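Local structure of MdbA protein (5C00) at residues 45-50 with 188-193; 49-54 with 82-87. The protein is a thiol-disulfide oxidoreductase of a Gram-positive pathogen, essential for viability, pilus assembly, toxin production and virulence. All blocks are in the same frame, centred on the assembly; numbering follows the deposited sequence.

Contact 1 (45-50 with 188-193); sequences KKIDFY and VFIDGK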
ATOM      1  N   LYS A  45       5.524 -16.004   9.021  1.00 32.89           N
ATOM      2  CA  LYS A  45       5.586 -16.223   7.582  1.00 32.32           C
ATOM      3  C   LYS A  45       5.775 -14.897   6.857  1.00 30.88           C
ATOM      4  O   LYS A  45       5.178 -13.903   7.256  1.00 28.75           O
ATOM      5  CB  LYS A  45       4.340 -16.972   7.113  1.00 34.41           C
ATOM      6  CG  LYS A  45       4.254 -18.380   7.738  1.00 39.33           C
ATOM      7  CD  LYS A  45       3.635 -19.406   6.802  1.00 43.52           C
ATOM      8  CE  LYS A  45       4.129 -20.828   7.080  1.00 47.17           C
ATOM      9  NZ  LYS A  45       4.172 -21.135   8.536  1.00 51.52           N
ATOM     10  N   LYS A  46       6.677 -14.870   5.871  1.00 28.34           N
ATOM     11  CA  LYS A  46       6.938 -13.664   5.096  1.00 29.15           C
ATOM     12  C   LYS A  46       6.004 -13.600   3.900  1.00 27.01           C
ATOM     13  O   LYS A  46       5.963 -14.512   3.089  1.00 27.08           O
ATOM     14  CB  LYS A  46       8.378 -13.634   4.620  1.00 33.06           C
ATOM     15  CG  LYS A  46       9.342 -13.411   5.768  1.00 38.99           C
ATOM     16  CD  LYS A  46      10.758 -13.860   5.420  1.00 45.66           C
ATOM     17  CE  LYS A  46      11.572 -14.211   6.664  1.00 51.26           C
ATOM     18  NZ  LYS A  46      12.649 -15.174   6.309  1.00 53.48           N
ATOM     19  N   ILE A  47       5.273 -12.509   3.764  1.00 23.74           N
ATOM     20  CA  ILE A  47       4.287 -12.398   2.709  1.00 23.07           C
ATOM     21  C   ILE A  47       4.828 -11.391   1.738  1.00 21.88           C
ATOM     22  O   ILE A  47       5.349 -10.367   2.146  1.00 23.45           O
ATOM     23  CB  ILE A  47       2.946 -11.932   3.260  1.00 23.35           C
ATOM     24  CG1 ILE A  47       2.519 -12.770   4.460  1.00 23.70           C
ATOM     25  CG2 ILE A  47       1.892 -11.887   2.175  1.00 23.60           C
ATOM     26  CD1 ILE A  47       2.241 -14.216   4.154  1.00 25.58           C
ATOM     27  N   ASP A  48       4.727 -11.685   0.456  1.00 20.51           N
ATOM     28  CA  ASP A  48       4.923 -10.672  -0.561  1.00 21.46           C
ATOM     29  C   ASP A  48       3.581 -10.444  -1.200  1.00 20.19           C
ATOM     30  O   ASP A  48       2.975 -11.357  -1.751  1.00 19.40           O
ATOM     31  CB  ASP A  48       5.961 -11.112  -1.583  1.00 23.50           C
ATOM     32  CG  ASP A  48       7.352 -11.229  -0.985  1.00 26.14           C
ATOM     33  OD1 ASP A  48       7.890 -10.211  -0.534  1.00 25.18           O
ATOM     34  OD2 ASP A  48       7.900 -12.361  -0.963  1.00 27.16           O
ATOM     35  N   PHE A  49       3.070  -9.222  -1.011  1.00 18.99           N
ATOM     36  CA  PHE A  49       1.738  -8.885  -1.459  0.60 18.16           C
ATOM     37  C   PHE A  49       1.907  -7.782  -2.478  1.00 17.68           C
ATOM     38  O   PHE A  49       2.325  -6.674  -2.158  1.00 16.62           O
ATOM     39  CB  PHE A  49       0.917  -8.470  -0.249  0.60 18.71           C
ATOM     40  CG  PHE A  49      -0.538  -8.188  -0.523  0.60 19.07           C
ATOM     41  CD1 PHE A  49      -1.146  -8.449  -1.743  0.60 19.32           C
ATOM     42  CD2 PHE A  49      -1.313  -7.648   0.501  0.60 20.26           C
ATOM     43  CE1 PHE A  49      -2.482  -8.168  -1.945  0.60 20.47           C
ATOM     44  CE2 PHE A  49      -2.651  -7.363   0.305  0.60 20.84           C
ATOM     45  CZ  PHE A  49      -3.237  -7.624  -0.921  0.60 21.63           C
ATOM     46  N   TYR A  50       1.562  -8.099  -3.713  1.00 17.42           N
ATOM     47  CA  TYR A  50       1.724  -7.188  -4.849  1.00 17.48           C
ATOM     48  C   TYR A  50       0.387  -6.530  -5.153  1.00 19.14           C
ATOM     49  O   TYR A  50      -0.616  -7.217  -5.306  1.00 18.09           O
ATOM     50  CB  TYR A  50       2.231  -7.920  -6.065  1.00 19.59           C
ATOM     51  CG  TYR A  50       3.625  -8.510  -5.925  1.00 19.70           C
ATOM     52  CD1 TYR A  50       3.821  -9.754  -5.334  1.00 20.88           C
ATOM     53  CD2 TYR A  50       4.751  -7.819  -6.409  1.00 20.72           C
ATOM     54  CE1 TYR A  50       5.097 -10.300  -5.191  1.00 20.53           C
ATOM     55  CE2 TYR A  50       6.024  -8.365  -6.300  1.00 20.59           C
ATOM     56  CZ  TYR A  50       6.187  -9.586  -5.667  1.00 21.58           C
ATOM     57  OH  TYR A  50       7.448 -10.132  -5.620  1.00 26.02           O
ATOM     58  N   VAL A 188      -0.297 -12.750  -4.133  1.00 17.88           N
ATOM     59  CA  VAL A 188       0.198 -13.004  -2.797  1.00 18.33           C
ATOM     60  C   VAL A 188       1.118 -14.242  -2.807  1.00 18.86           C
ATOM     61  O   VAL A 188       0.803 -15.248  -3.429  1.00 19.95           O
ATOM     62  CB  VAL A 188      -0.973 -13.260  -1.856  1.00 18.93           C
ATOM     63  CG1 VAL A 188      -0.485 -13.735  -0.486  1.00 18.73           C
ATOM     64  CG2 VAL A 188      -1.872 -12.016  -1.753  1.00 18.96           C
ATOM     65  N   PHE A 189       2.234 -14.144  -2.126  1.00 19.48           N
ATOM     66  CA  PHE A 189       3.150 -15.263  -1.924  1.00 20.99           C
ATOM     67  C   PHE A 189       3.355 -15.421  -0.435  1.00 22.59           C
ATOM     68  O   PHE A 189       3.466 -14.405   0.323  1.00 22.80           O
ATOM     69  CB  PHE A 189       4.531 -14.945  -2.567  1.00 21.53           C
ATOM     70  CG  PHE A 189       4.509 -14.825  -4.083  1.00 22.40           C
ATOM     71  CD1 PHE A 189       3.957 -13.729  -4.707  1.00 21.58           C
ATOM     72  CD2 PHE A 189       5.106 -15.799  -4.884  1.00 23.31           C
ATOM     73  CE1 PHE A 189       3.946 -13.603  -6.099  1.00 22.95           C
ATOM     74  CE2 PHE A 189       5.126 -15.674  -6.247  1.00 23.40           C
ATOM     75  CZ  PHE A 189       4.513 -14.603  -6.869  1.00 23.43           C
ATOM     76  N   ILE A 190       3.461 -16.654   0.008  1.00 23.21           N
ATOM     77  CA  ILE A 190       3.731 -16.992   1.388  1.00 25.42           C
ATOM     78  C   ILE A 190       5.088 -17.692   1.392  1.00 26.58           C
ATOM     79  O   ILE A 190       5.240 -18.735   0.767  1.00 24.41           O
ATOM     80  CB  ILE A 190       2.663 -17.957   1.959  1.00 26.03           C
ATOM     81  CG1 ILE A 190       1.285 -17.290   1.954  1.00 26.84           C
ATOM     82  CG2 ILE A 190       3.071 -18.432   3.367  1.00 26.03           C
ATOM     83  CD1 ILE A 190       0.080 -18.151   2.302  1.00 26.51           C
ATOM     84  N   ASP A 191       6.091 -17.075   2.015  1.00 29.50           N
ATOM     85  CA  ASP A 191       7.444 -17.640   2.010  1.00 32.13           C
ATOM     86  C   ASP A 191       7.877 -18.081   0.614  1.00 32.41           C
ATOM     87  O   ASP A 191       8.382 -19.203   0.440  1.00 30.29           O
ATOM     88  CB  ASP A 191       7.519 -18.841   2.979  1.00 35.47           C
ATOM     89  CG  ASP A 191       7.370 -18.440   4.420  1.00 38.21           C
ATOM     90  OD1 ASP A 191       7.802 -17.320   4.784  1.00 36.13           O
ATOM     91  OD2 ASP A 191       6.832 -19.259   5.195  1.00 40.47           O
ATOM     92  N   GLY A 192       7.704 -17.213  -0.379  1.00 29.56           N
ATOM     93  CA  GLY A 192       8.143 -17.510  -1.754  1.00 29.87           C
ATOM     94  C   GLY A 192       7.221 -18.357  -2.621  1.00 29.31           C
ATOM     95  O   GLY A 192       7.489 -18.544  -3.797  1.00 30.71           O
ATOM     96  N   LYS A 193       6.134 -18.849  -2.051  1.00 28.60           N
ATOM     97  CA  LYS A 193       5.184 -19.731  -2.724  0.60 29.68           C
ATOM     98  C   LYS A 193       3.903 -18.970  -3.035  1.00 27.37           C
ATOM     99  O   LYS A 193       3.221 -18.504  -2.108  1.00 24.95           O
ATOM    100  CB  LYS A 193       4.873 -20.897  -1.775  0.60 32.81           C
ATOM    101  CG  LYS A 193       3.815 -21.897  -2.236  0.60 36.18           C
ATOM    102  CD  LYS A 193       3.241 -22.660  -1.044  0.60 38.32           C
ATOM    103  CE  LYS A 193       2.860 -24.088  -1.402  0.60 40.56           C
ATOM    104  NZ  LYS A 193       1.985 -24.159  -2.599  0.60 41.07           N
TER
HETATM  105  O   HOH W   1       6.845 -14.549   0.259  1.00 27.85           O

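Contact 2 (49-54 with 82-87); sequences FYEDFS and LRILNF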
ATOM      1  N   PHE A  49       3.070  -9.222  -1.011  1.00 18.99           N
ATOM      2  CA  PHE A  49       1.738  -8.885  -1.459  0.60 18.16           C
ATOM      3  C   PHE A  49       1.907  -7.782  -2.478  1.00 17.68           C
ATOM      4  O   PHE A  49       2.325  -6.674  -2.158  1.00 16.62           O
ATOM      5  CB  PHE A  49       0.917  -8.470  -0.249  0.60 18.71           C
ATOM      6  CG  PHE A  49      -0.538  -8.188  -0.523  0.60 19.07           C
ATOM      7  CD1 PHE A  49      -1.146  -8.449  -1.743  0.60 19.32           C
ATOM      8  CD2 PHE A  49      -1.313  -7.648   0.501  0.60 20.26           C
ATOM      9  CE1 PHE A  49      -2.482  -8.168  -1.945  0.60 20.47           C
ATOM     10  CE2 PHE A  49      -2.651  -7.363   0.305  0.60 20.84           C
ATOM     11  CZ  PHE A  49      -3.237  -7.624  -0.921  0.60 21.63           C
ATOM     12  N   TYR A  50       1.562  -8.099  -3.713  1.00 17.42           N
ATOM     13  CA  TYR A  50       1.724  -7.188  -4.849  1.00 17.48           C
ATOM     14  C   TYR A  50       0.387  -6.530  -5.153  1.00 19.14           C
ATOM     15  O   TYR A  50      -0.616  -7.217  -5.306  1.00 18.09           O
ATOM     16  CB  TYR A  50       2.231  -7.920  -6.065  1.00 19.59           C
ATOM     17  CG  TYR A  50       3.625  -8.510  -5.925  1.00 19.70           C
ATOM     18  CD1 TYR A  50       3.821  -9.754  -5.334  1.00 20.88           C
ATOM     19  CD2 TYR A  50       4.751  -7.819  -6.409  1.00 20.72           C
ATOM     20  CE1 TYR A  50       5.097 -10.300  -5.191  1.00 20.53           C
ATOM     21  CE2 TYR A  50       6.024  -8.365  -6.300  1.00 20.59           C
ATOM     22  CZ  TYR A  50       6.187  -9.586  -5.667  1.00 21.58           C
ATOM     23  OH  TYR A  50       7.448 -10.132  -5.620  1.00 26.02           O
ATOM     24  N   GLU A  51       0.387  -5.207  -5.219  1.00 18.77           N
ATOM     25  CA  GLU A  51      -0.830  -4.507  -5.579  1.00 19.14           C
ATOM     26  C   GLU A  51      -0.495  -3.248  -6.337  1.00 18.07           C
ATOM     27  O   GLU A  51       0.662  -2.785  -6.379  1.00 16.70           O
ATOM     28  CB  GLU A  51      -1.744  -4.245  -4.360  1.00 20.65           C
ATOM     29  CG  GLU A  51      -1.151  -3.440  -3.282  1.00 23.71           C
ATOM     30  CD  GLU A  51      -1.975  -3.354  -1.940  1.00 25.87           C
ATOM     31  OE1 GLU A  51      -1.436  -2.696  -1.061  1.00 28.46           O
ATOM     32  OE2 GLU A  51      -3.069  -3.957  -1.745  1.00 28.94           O
ATOM     33  N   ASP A  52      -1.529  -2.709  -6.955  1.00 17.37           N
ATOM     34  CA  ASP A  52      -1.441  -1.434  -7.728  1.00 16.92           C
ATOM     35  C   ASP A  52      -2.665  -0.589  -7.308  1.00 16.47           C
ATOM     36  O   ASP A  52      -3.797  -1.096  -7.255  1.00 15.31           O
ATOM     37  CB  ASP A  52      -1.365  -1.808  -9.208  1.00 17.58           C
ATOM     38  CG  ASP A  52      -1.263  -0.596 -10.162  1.00 17.99           C
ATOM     39  OD1 ASP A  52      -2.069   0.353 -10.073  1.00 16.67           O
ATOM     40  OD2 ASP A  52      -0.403  -0.642 -11.059  1.00 18.06           O
ATOM     41  N   PHE A  53      -2.459   0.687  -7.028  1.00 16.09           N
ATOM     42  CA  PHE A  53      -3.561   1.552  -6.579  1.00 16.48           C
ATOM     43  C   PHE A  53      -4.648   1.831  -7.654  1.00 17.51           C
ATOM     44  O   PHE A  53      -5.701   2.373  -7.313  1.00 18.32           O
ATOM     45  CB  PHE A  53      -3.050   2.835  -6.022  1.00 17.33           C
ATOM     46  CG  PHE A  53      -2.572   2.728  -4.596  1.00 17.46           C
ATOM     47  CD1 PHE A  53      -3.504   2.737  -3.550  1.00 16.70           C
ATOM     48  CD2 PHE A  53      -1.213   2.628  -4.292  1.00 17.39           C
ATOM     49  CE1 PHE A  53      -3.107   2.645  -2.240  1.00 17.20           C
ATOM     50  CE2 PHE A  53      -0.828   2.509  -2.974  1.00 18.02           C
ATOM     51  CZ  PHE A  53      -1.750   2.546  -1.954  1.00 18.06           C
ATOM     52  N   SER A  54      -4.438   1.430  -8.909  1.00 16.68           N
ATOM     53  CA  SER A  54      -5.490   1.573  -9.910  1.00 18.64           C
ATOM     54  C   SER A  54      -6.193   0.248 -10.211  1.00 19.93           C
ATOM     55  O   SER A  54      -6.998   0.178 -11.137  1.00 20.46           O
ATOM     56  CB  SER A  54      -4.940   2.158 -11.204  1.00 19.29           C
ATOM     57  OG  SER A  54      -4.354   3.415 -10.916  1.00 19.42           O
ATOM     58  N   LEU A  82       4.490  -5.243   1.418  1.00 16.37           N
ATOM     59  CA  LEU A  82       3.638  -4.632   0.440  1.00 17.04           C
ATOM     60  C   LEU A  82       4.536  -4.125  -0.689  1.00 16.99           C
ATOM     61  O   LEU A  82       5.409  -3.256  -0.465  1.00 17.96           O
ATOM     62  CB  LEU A  82       2.811  -3.482   1.015  1.00 16.94           C
ATOM     63  CG  LEU A  82       1.766  -3.872   2.055  1.00 19.03           C
ATOM     64  CD1 LEU A  82       1.237  -2.602   2.678  1.00 18.58           C
ATOM     65  CD2 LEU A  82       0.652  -4.679   1.432  1.00 19.97           C
ATOM     66  N   ARG A  83       4.397  -4.767  -1.845  1.00 17.39           N
ATOM     67  CA  ARG A  83       5.205  -4.520  -3.031  1.00 17.85           C
ATOM     68  C   ARG A  83       4.322  -3.853  -4.066  1.00 17.96           C
ATOM     69  O   ARG A  83       3.546  -4.518  -4.794  1.00 17.81           O
ATOM     70  CB  ARG A  83       5.800  -5.824  -3.521  1.00 18.05           C
ATOM     71  CG  ARG A  83       6.834  -6.395  -2.520  1.00 19.13           C
ATOM     72  CD  ARG A  83       7.709  -7.519  -3.098  1.00 21.32           C
ATOM     73  NE  ARG A  83       8.717  -7.873  -2.110  1.00 22.66           N
ATOM     74  CZ  ARG A  83       9.824  -7.176  -1.876  1.00 23.81           C
ATOM     75  NH1 ARG A  83      10.118  -6.103  -2.576  1.00 24.74           N
ATOM     76  NH2 ARG A  83      10.638  -7.544  -0.897  1.00 27.34           N
ATOM     77  N   ILE A  84       4.391  -2.527  -4.053  1.00 17.72           N
ATOM     78  CA  ILE A  84       3.522  -1.730  -4.879  1.00 18.24           C
ATOM     79  C   ILE A  84       4.024  -1.539  -6.298  1.00 18.23           C
ATOM     80  O   ILE A  84       5.195  -1.243  -6.567  1.00 18.00           O
ATOM     81  CB  ILE A  84       3.182  -0.353  -4.233  1.00 18.72           C
ATOM     82  CG1 ILE A  84       2.791  -0.504  -2.749  1.00 19.66           C
ATOM     83  CG2 ILE A  84       2.073   0.303  -5.027  1.00 18.49           C
ATOM     84  CD1 ILE A  84       1.720  -1.518  -2.489  1.00 21.07           C
ATOM     85  N   LEU A  85       3.107  -1.745  -7.237  1.00 17.14           N
ATOM     86  CA  LEU A  85       3.392  -1.684  -8.645  1.00 18.48           C
ATOM     87  C   LEU A  85       2.742  -0.444  -9.278  1.00 18.70           C
ATOM     88  O   LEU A  85       1.860   0.167  -8.679  1.00 18.15           O
ATOM     89  CB  LEU A  85       2.840  -2.930  -9.317  1.00 17.95           C
ATOM     90  CG  LEU A  85       3.324  -4.283  -8.800  1.00 19.51           C
ATOM     91  CD1 LEU A  85       2.498  -5.375  -9.370  1.00 20.99           C
ATOM     92  CD2 LEU A  85       4.795  -4.492  -9.147  1.00 21.02           C
ATOM     93  N   ASN A  86       3.176  -0.074 -10.489  1.00 19.62           N
ATOM     94  CA  ASN A  86       2.515   0.974 -11.266  1.00 19.20           C
ATOM     95  C   ASN A  86       2.267   0.542 -12.728  1.00 20.21           C
ATOM     96  O   ASN A  86       2.160   1.371 -13.636  1.00 18.55           O
ATOM     97  CB  ASN A  86       3.253   2.320 -11.198  1.00 20.20           C
ATOM     98  CG  ASN A  86       4.602   2.294 -11.872  1.00 21.64           C
ATOM     99  OD1 ASN A  86       4.992   1.252 -12.353  1.00 19.88           O
ATOM    100  ND2 ASN A  86       5.341   3.446 -11.873  1.00 22.76           N
ATOM    101  N   PHE A  87       2.177  -0.764 -12.939  1.00 20.97           N
ATOM    102  CA  PHE A  87       2.020  -1.344 -14.287  1.00 21.33           C
ATOM    103  C   PHE A  87       0.735  -0.889 -14.953  1.00 21.20           C
ATOM    104  O   PHE A  87       0.658  -0.798 -16.189  1.00 22.36           O
ATOM    105  CB  PHE A  87       2.132  -2.892 -14.218  1.00 21.60           C
ATOM    106  CG  PHE A  87       0.931  -3.598 -13.661  1.00 22.04           C
ATOM    107  CD1 PHE A  87       0.711  -3.679 -12.308  1.00 21.64           C
ATOM    108  CD2 PHE A  87       0.044  -4.250 -14.507  1.00 23.87           C
ATOM    109  CE1 PHE A  87      -0.395  -4.327 -11.792  1.00 22.13           C
ATOM    110  CE2 PHE A  87      -1.075  -4.899 -14.012  1.00 23.25           C
ATOM    111  CZ  PHE A  87      -1.312  -4.951 -12.664  1.00 23.67           C
TER
HETATM  112  O   HOH W   2       0.062   1.972  -7.429  1.00 16.67           O

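Contact 1 (45-50 with 188-193)
Ile47, Asp48 and Phe49 pair with Ile190, Phe189 and Val188 in an antiparallel strand contact, with strand 45-52 running beside strand 187-190 in the central sheet. Asp48 and Phe189 form the hydrogen-bonded pair: Asp48 N donates to Phe189 O at 3.0 Å, and Phe189 N answers to Asp48 O at 2.9 Å. The pairs on either side are non-hydrogen-bonded. Ile47, Ile190 and Val188, branched at CB and so suited to extended backbone, and the Phe49 ring turn to a hydrophobic layer: Ile47 CD1 lies alongside Ile190 CG1, and Phe49 CD1 meets Val188 CG2 obliquely at 3.6 Å. Trp202 and Ala206 of helix 202-207 cover part of this face. On the face of Asp48, the rings of Phe189 and Tyr50 approach obliquely, Tyr50 CE1 coming within 3.6 Å of Phe189 CE1, and Leu176 of helix 162-180 packs on both. This is the thioredoxin fold, in which the C-terminal half supplies an antiparallel hairpin to the sheet. Here the hairpin reverses through a type I' turn from Ile190 to Lys193. Asp191 and Gly192 take its left-handed backbone angles; at those of Gly192 a CB would collide with the carbonyl O of Asp191, which explains the glycine. Asp191 also grips Lys46 twice. Its N donates to Lys46 O at 2.8 Å, while its CG, turned beside its own backbone N (chi1 -68°), brings OD1 to Lys46 N at 2.9 Å, the N-H arriving from above the carboxylate plane. A water accepts from Gly192 N and lies 2.7 Å from Asp48 OD2; Asp48 OD1 forms a salt bridge with Arg83 of strand 78-85.

Contact 2 (49-54 with 82-87)
Tyr50 and Arg83 extend side by side in the same direction, neighbours on the parallel strands 45-52 and 78-85 of the beta-alpha-beta unit of the thioredoxin fold, whose crossover passes through helix 56-74. Arg83 CB sits over one face of the Tyr50 ring, 4.0 Å from its centroid, in a CH-pi contact. The arginine chain stays extended as far as NE (chi3 174°), which keeps its methylenes along the ring and carries CD to 3.6 Å from Tyr50 CZ. The guanidinium lies 39° from the ring plane and finds its polar partners beyond it, in Asp30, Asp48 and Asn172. An arginine suits this place because its apolar stem can pack on an aromatic ring while its charged end reaches acceptors on neighbouring elements. Glu51 and Ile84 point together to the other face of the sheet. CG of Glu51 stands between its backbone N and carbonyl carbon (chi1 60°), and the chain is extended from there, which lays CG against Ile84 CD1 at 3.5 Å; the carboxylate continues to a salt bridge with Arg120. Ile84 turns its other branch, CG2, to the Phe53 ring, which Leu123 and Met124 of helix 113-125 also pack against. The backbones are held by Arg83 N to Phe49 O and Leu85 N to Glu51 O, with a longer bond from Glu51 N to Arg83 O at 3.3 Å between them. Further along, a water bridges Leu85 O and Phe53 N. Asp52 OD1, which also bonds Ser97 OG, closes an Asx turn, accepting from Ser54 N at 2.9 Å through its anti lone pair.

Strand 45-52 serves both contacts: contact 1 pairs it antiparallel with strand 187-190 and contact 2 parallel with strand 78-85, which makes it an inner strand of the sheet. The contact centres are about 14 Å apart, yet the two are tied directly, since Asp48 of contact 1 bonds through OD1 to Arg83 NE of contact 2 at 2.9 Å, a salt bridge. Contact 2 is the more deeply buried, its centre about 7 Å from the chain centre against about 15 Å for contact 1. Its 49-54 segment leads into Cys55, the first cysteine of a CxxC with Cys58 that is probably the redox site; Glu51 touches this motif.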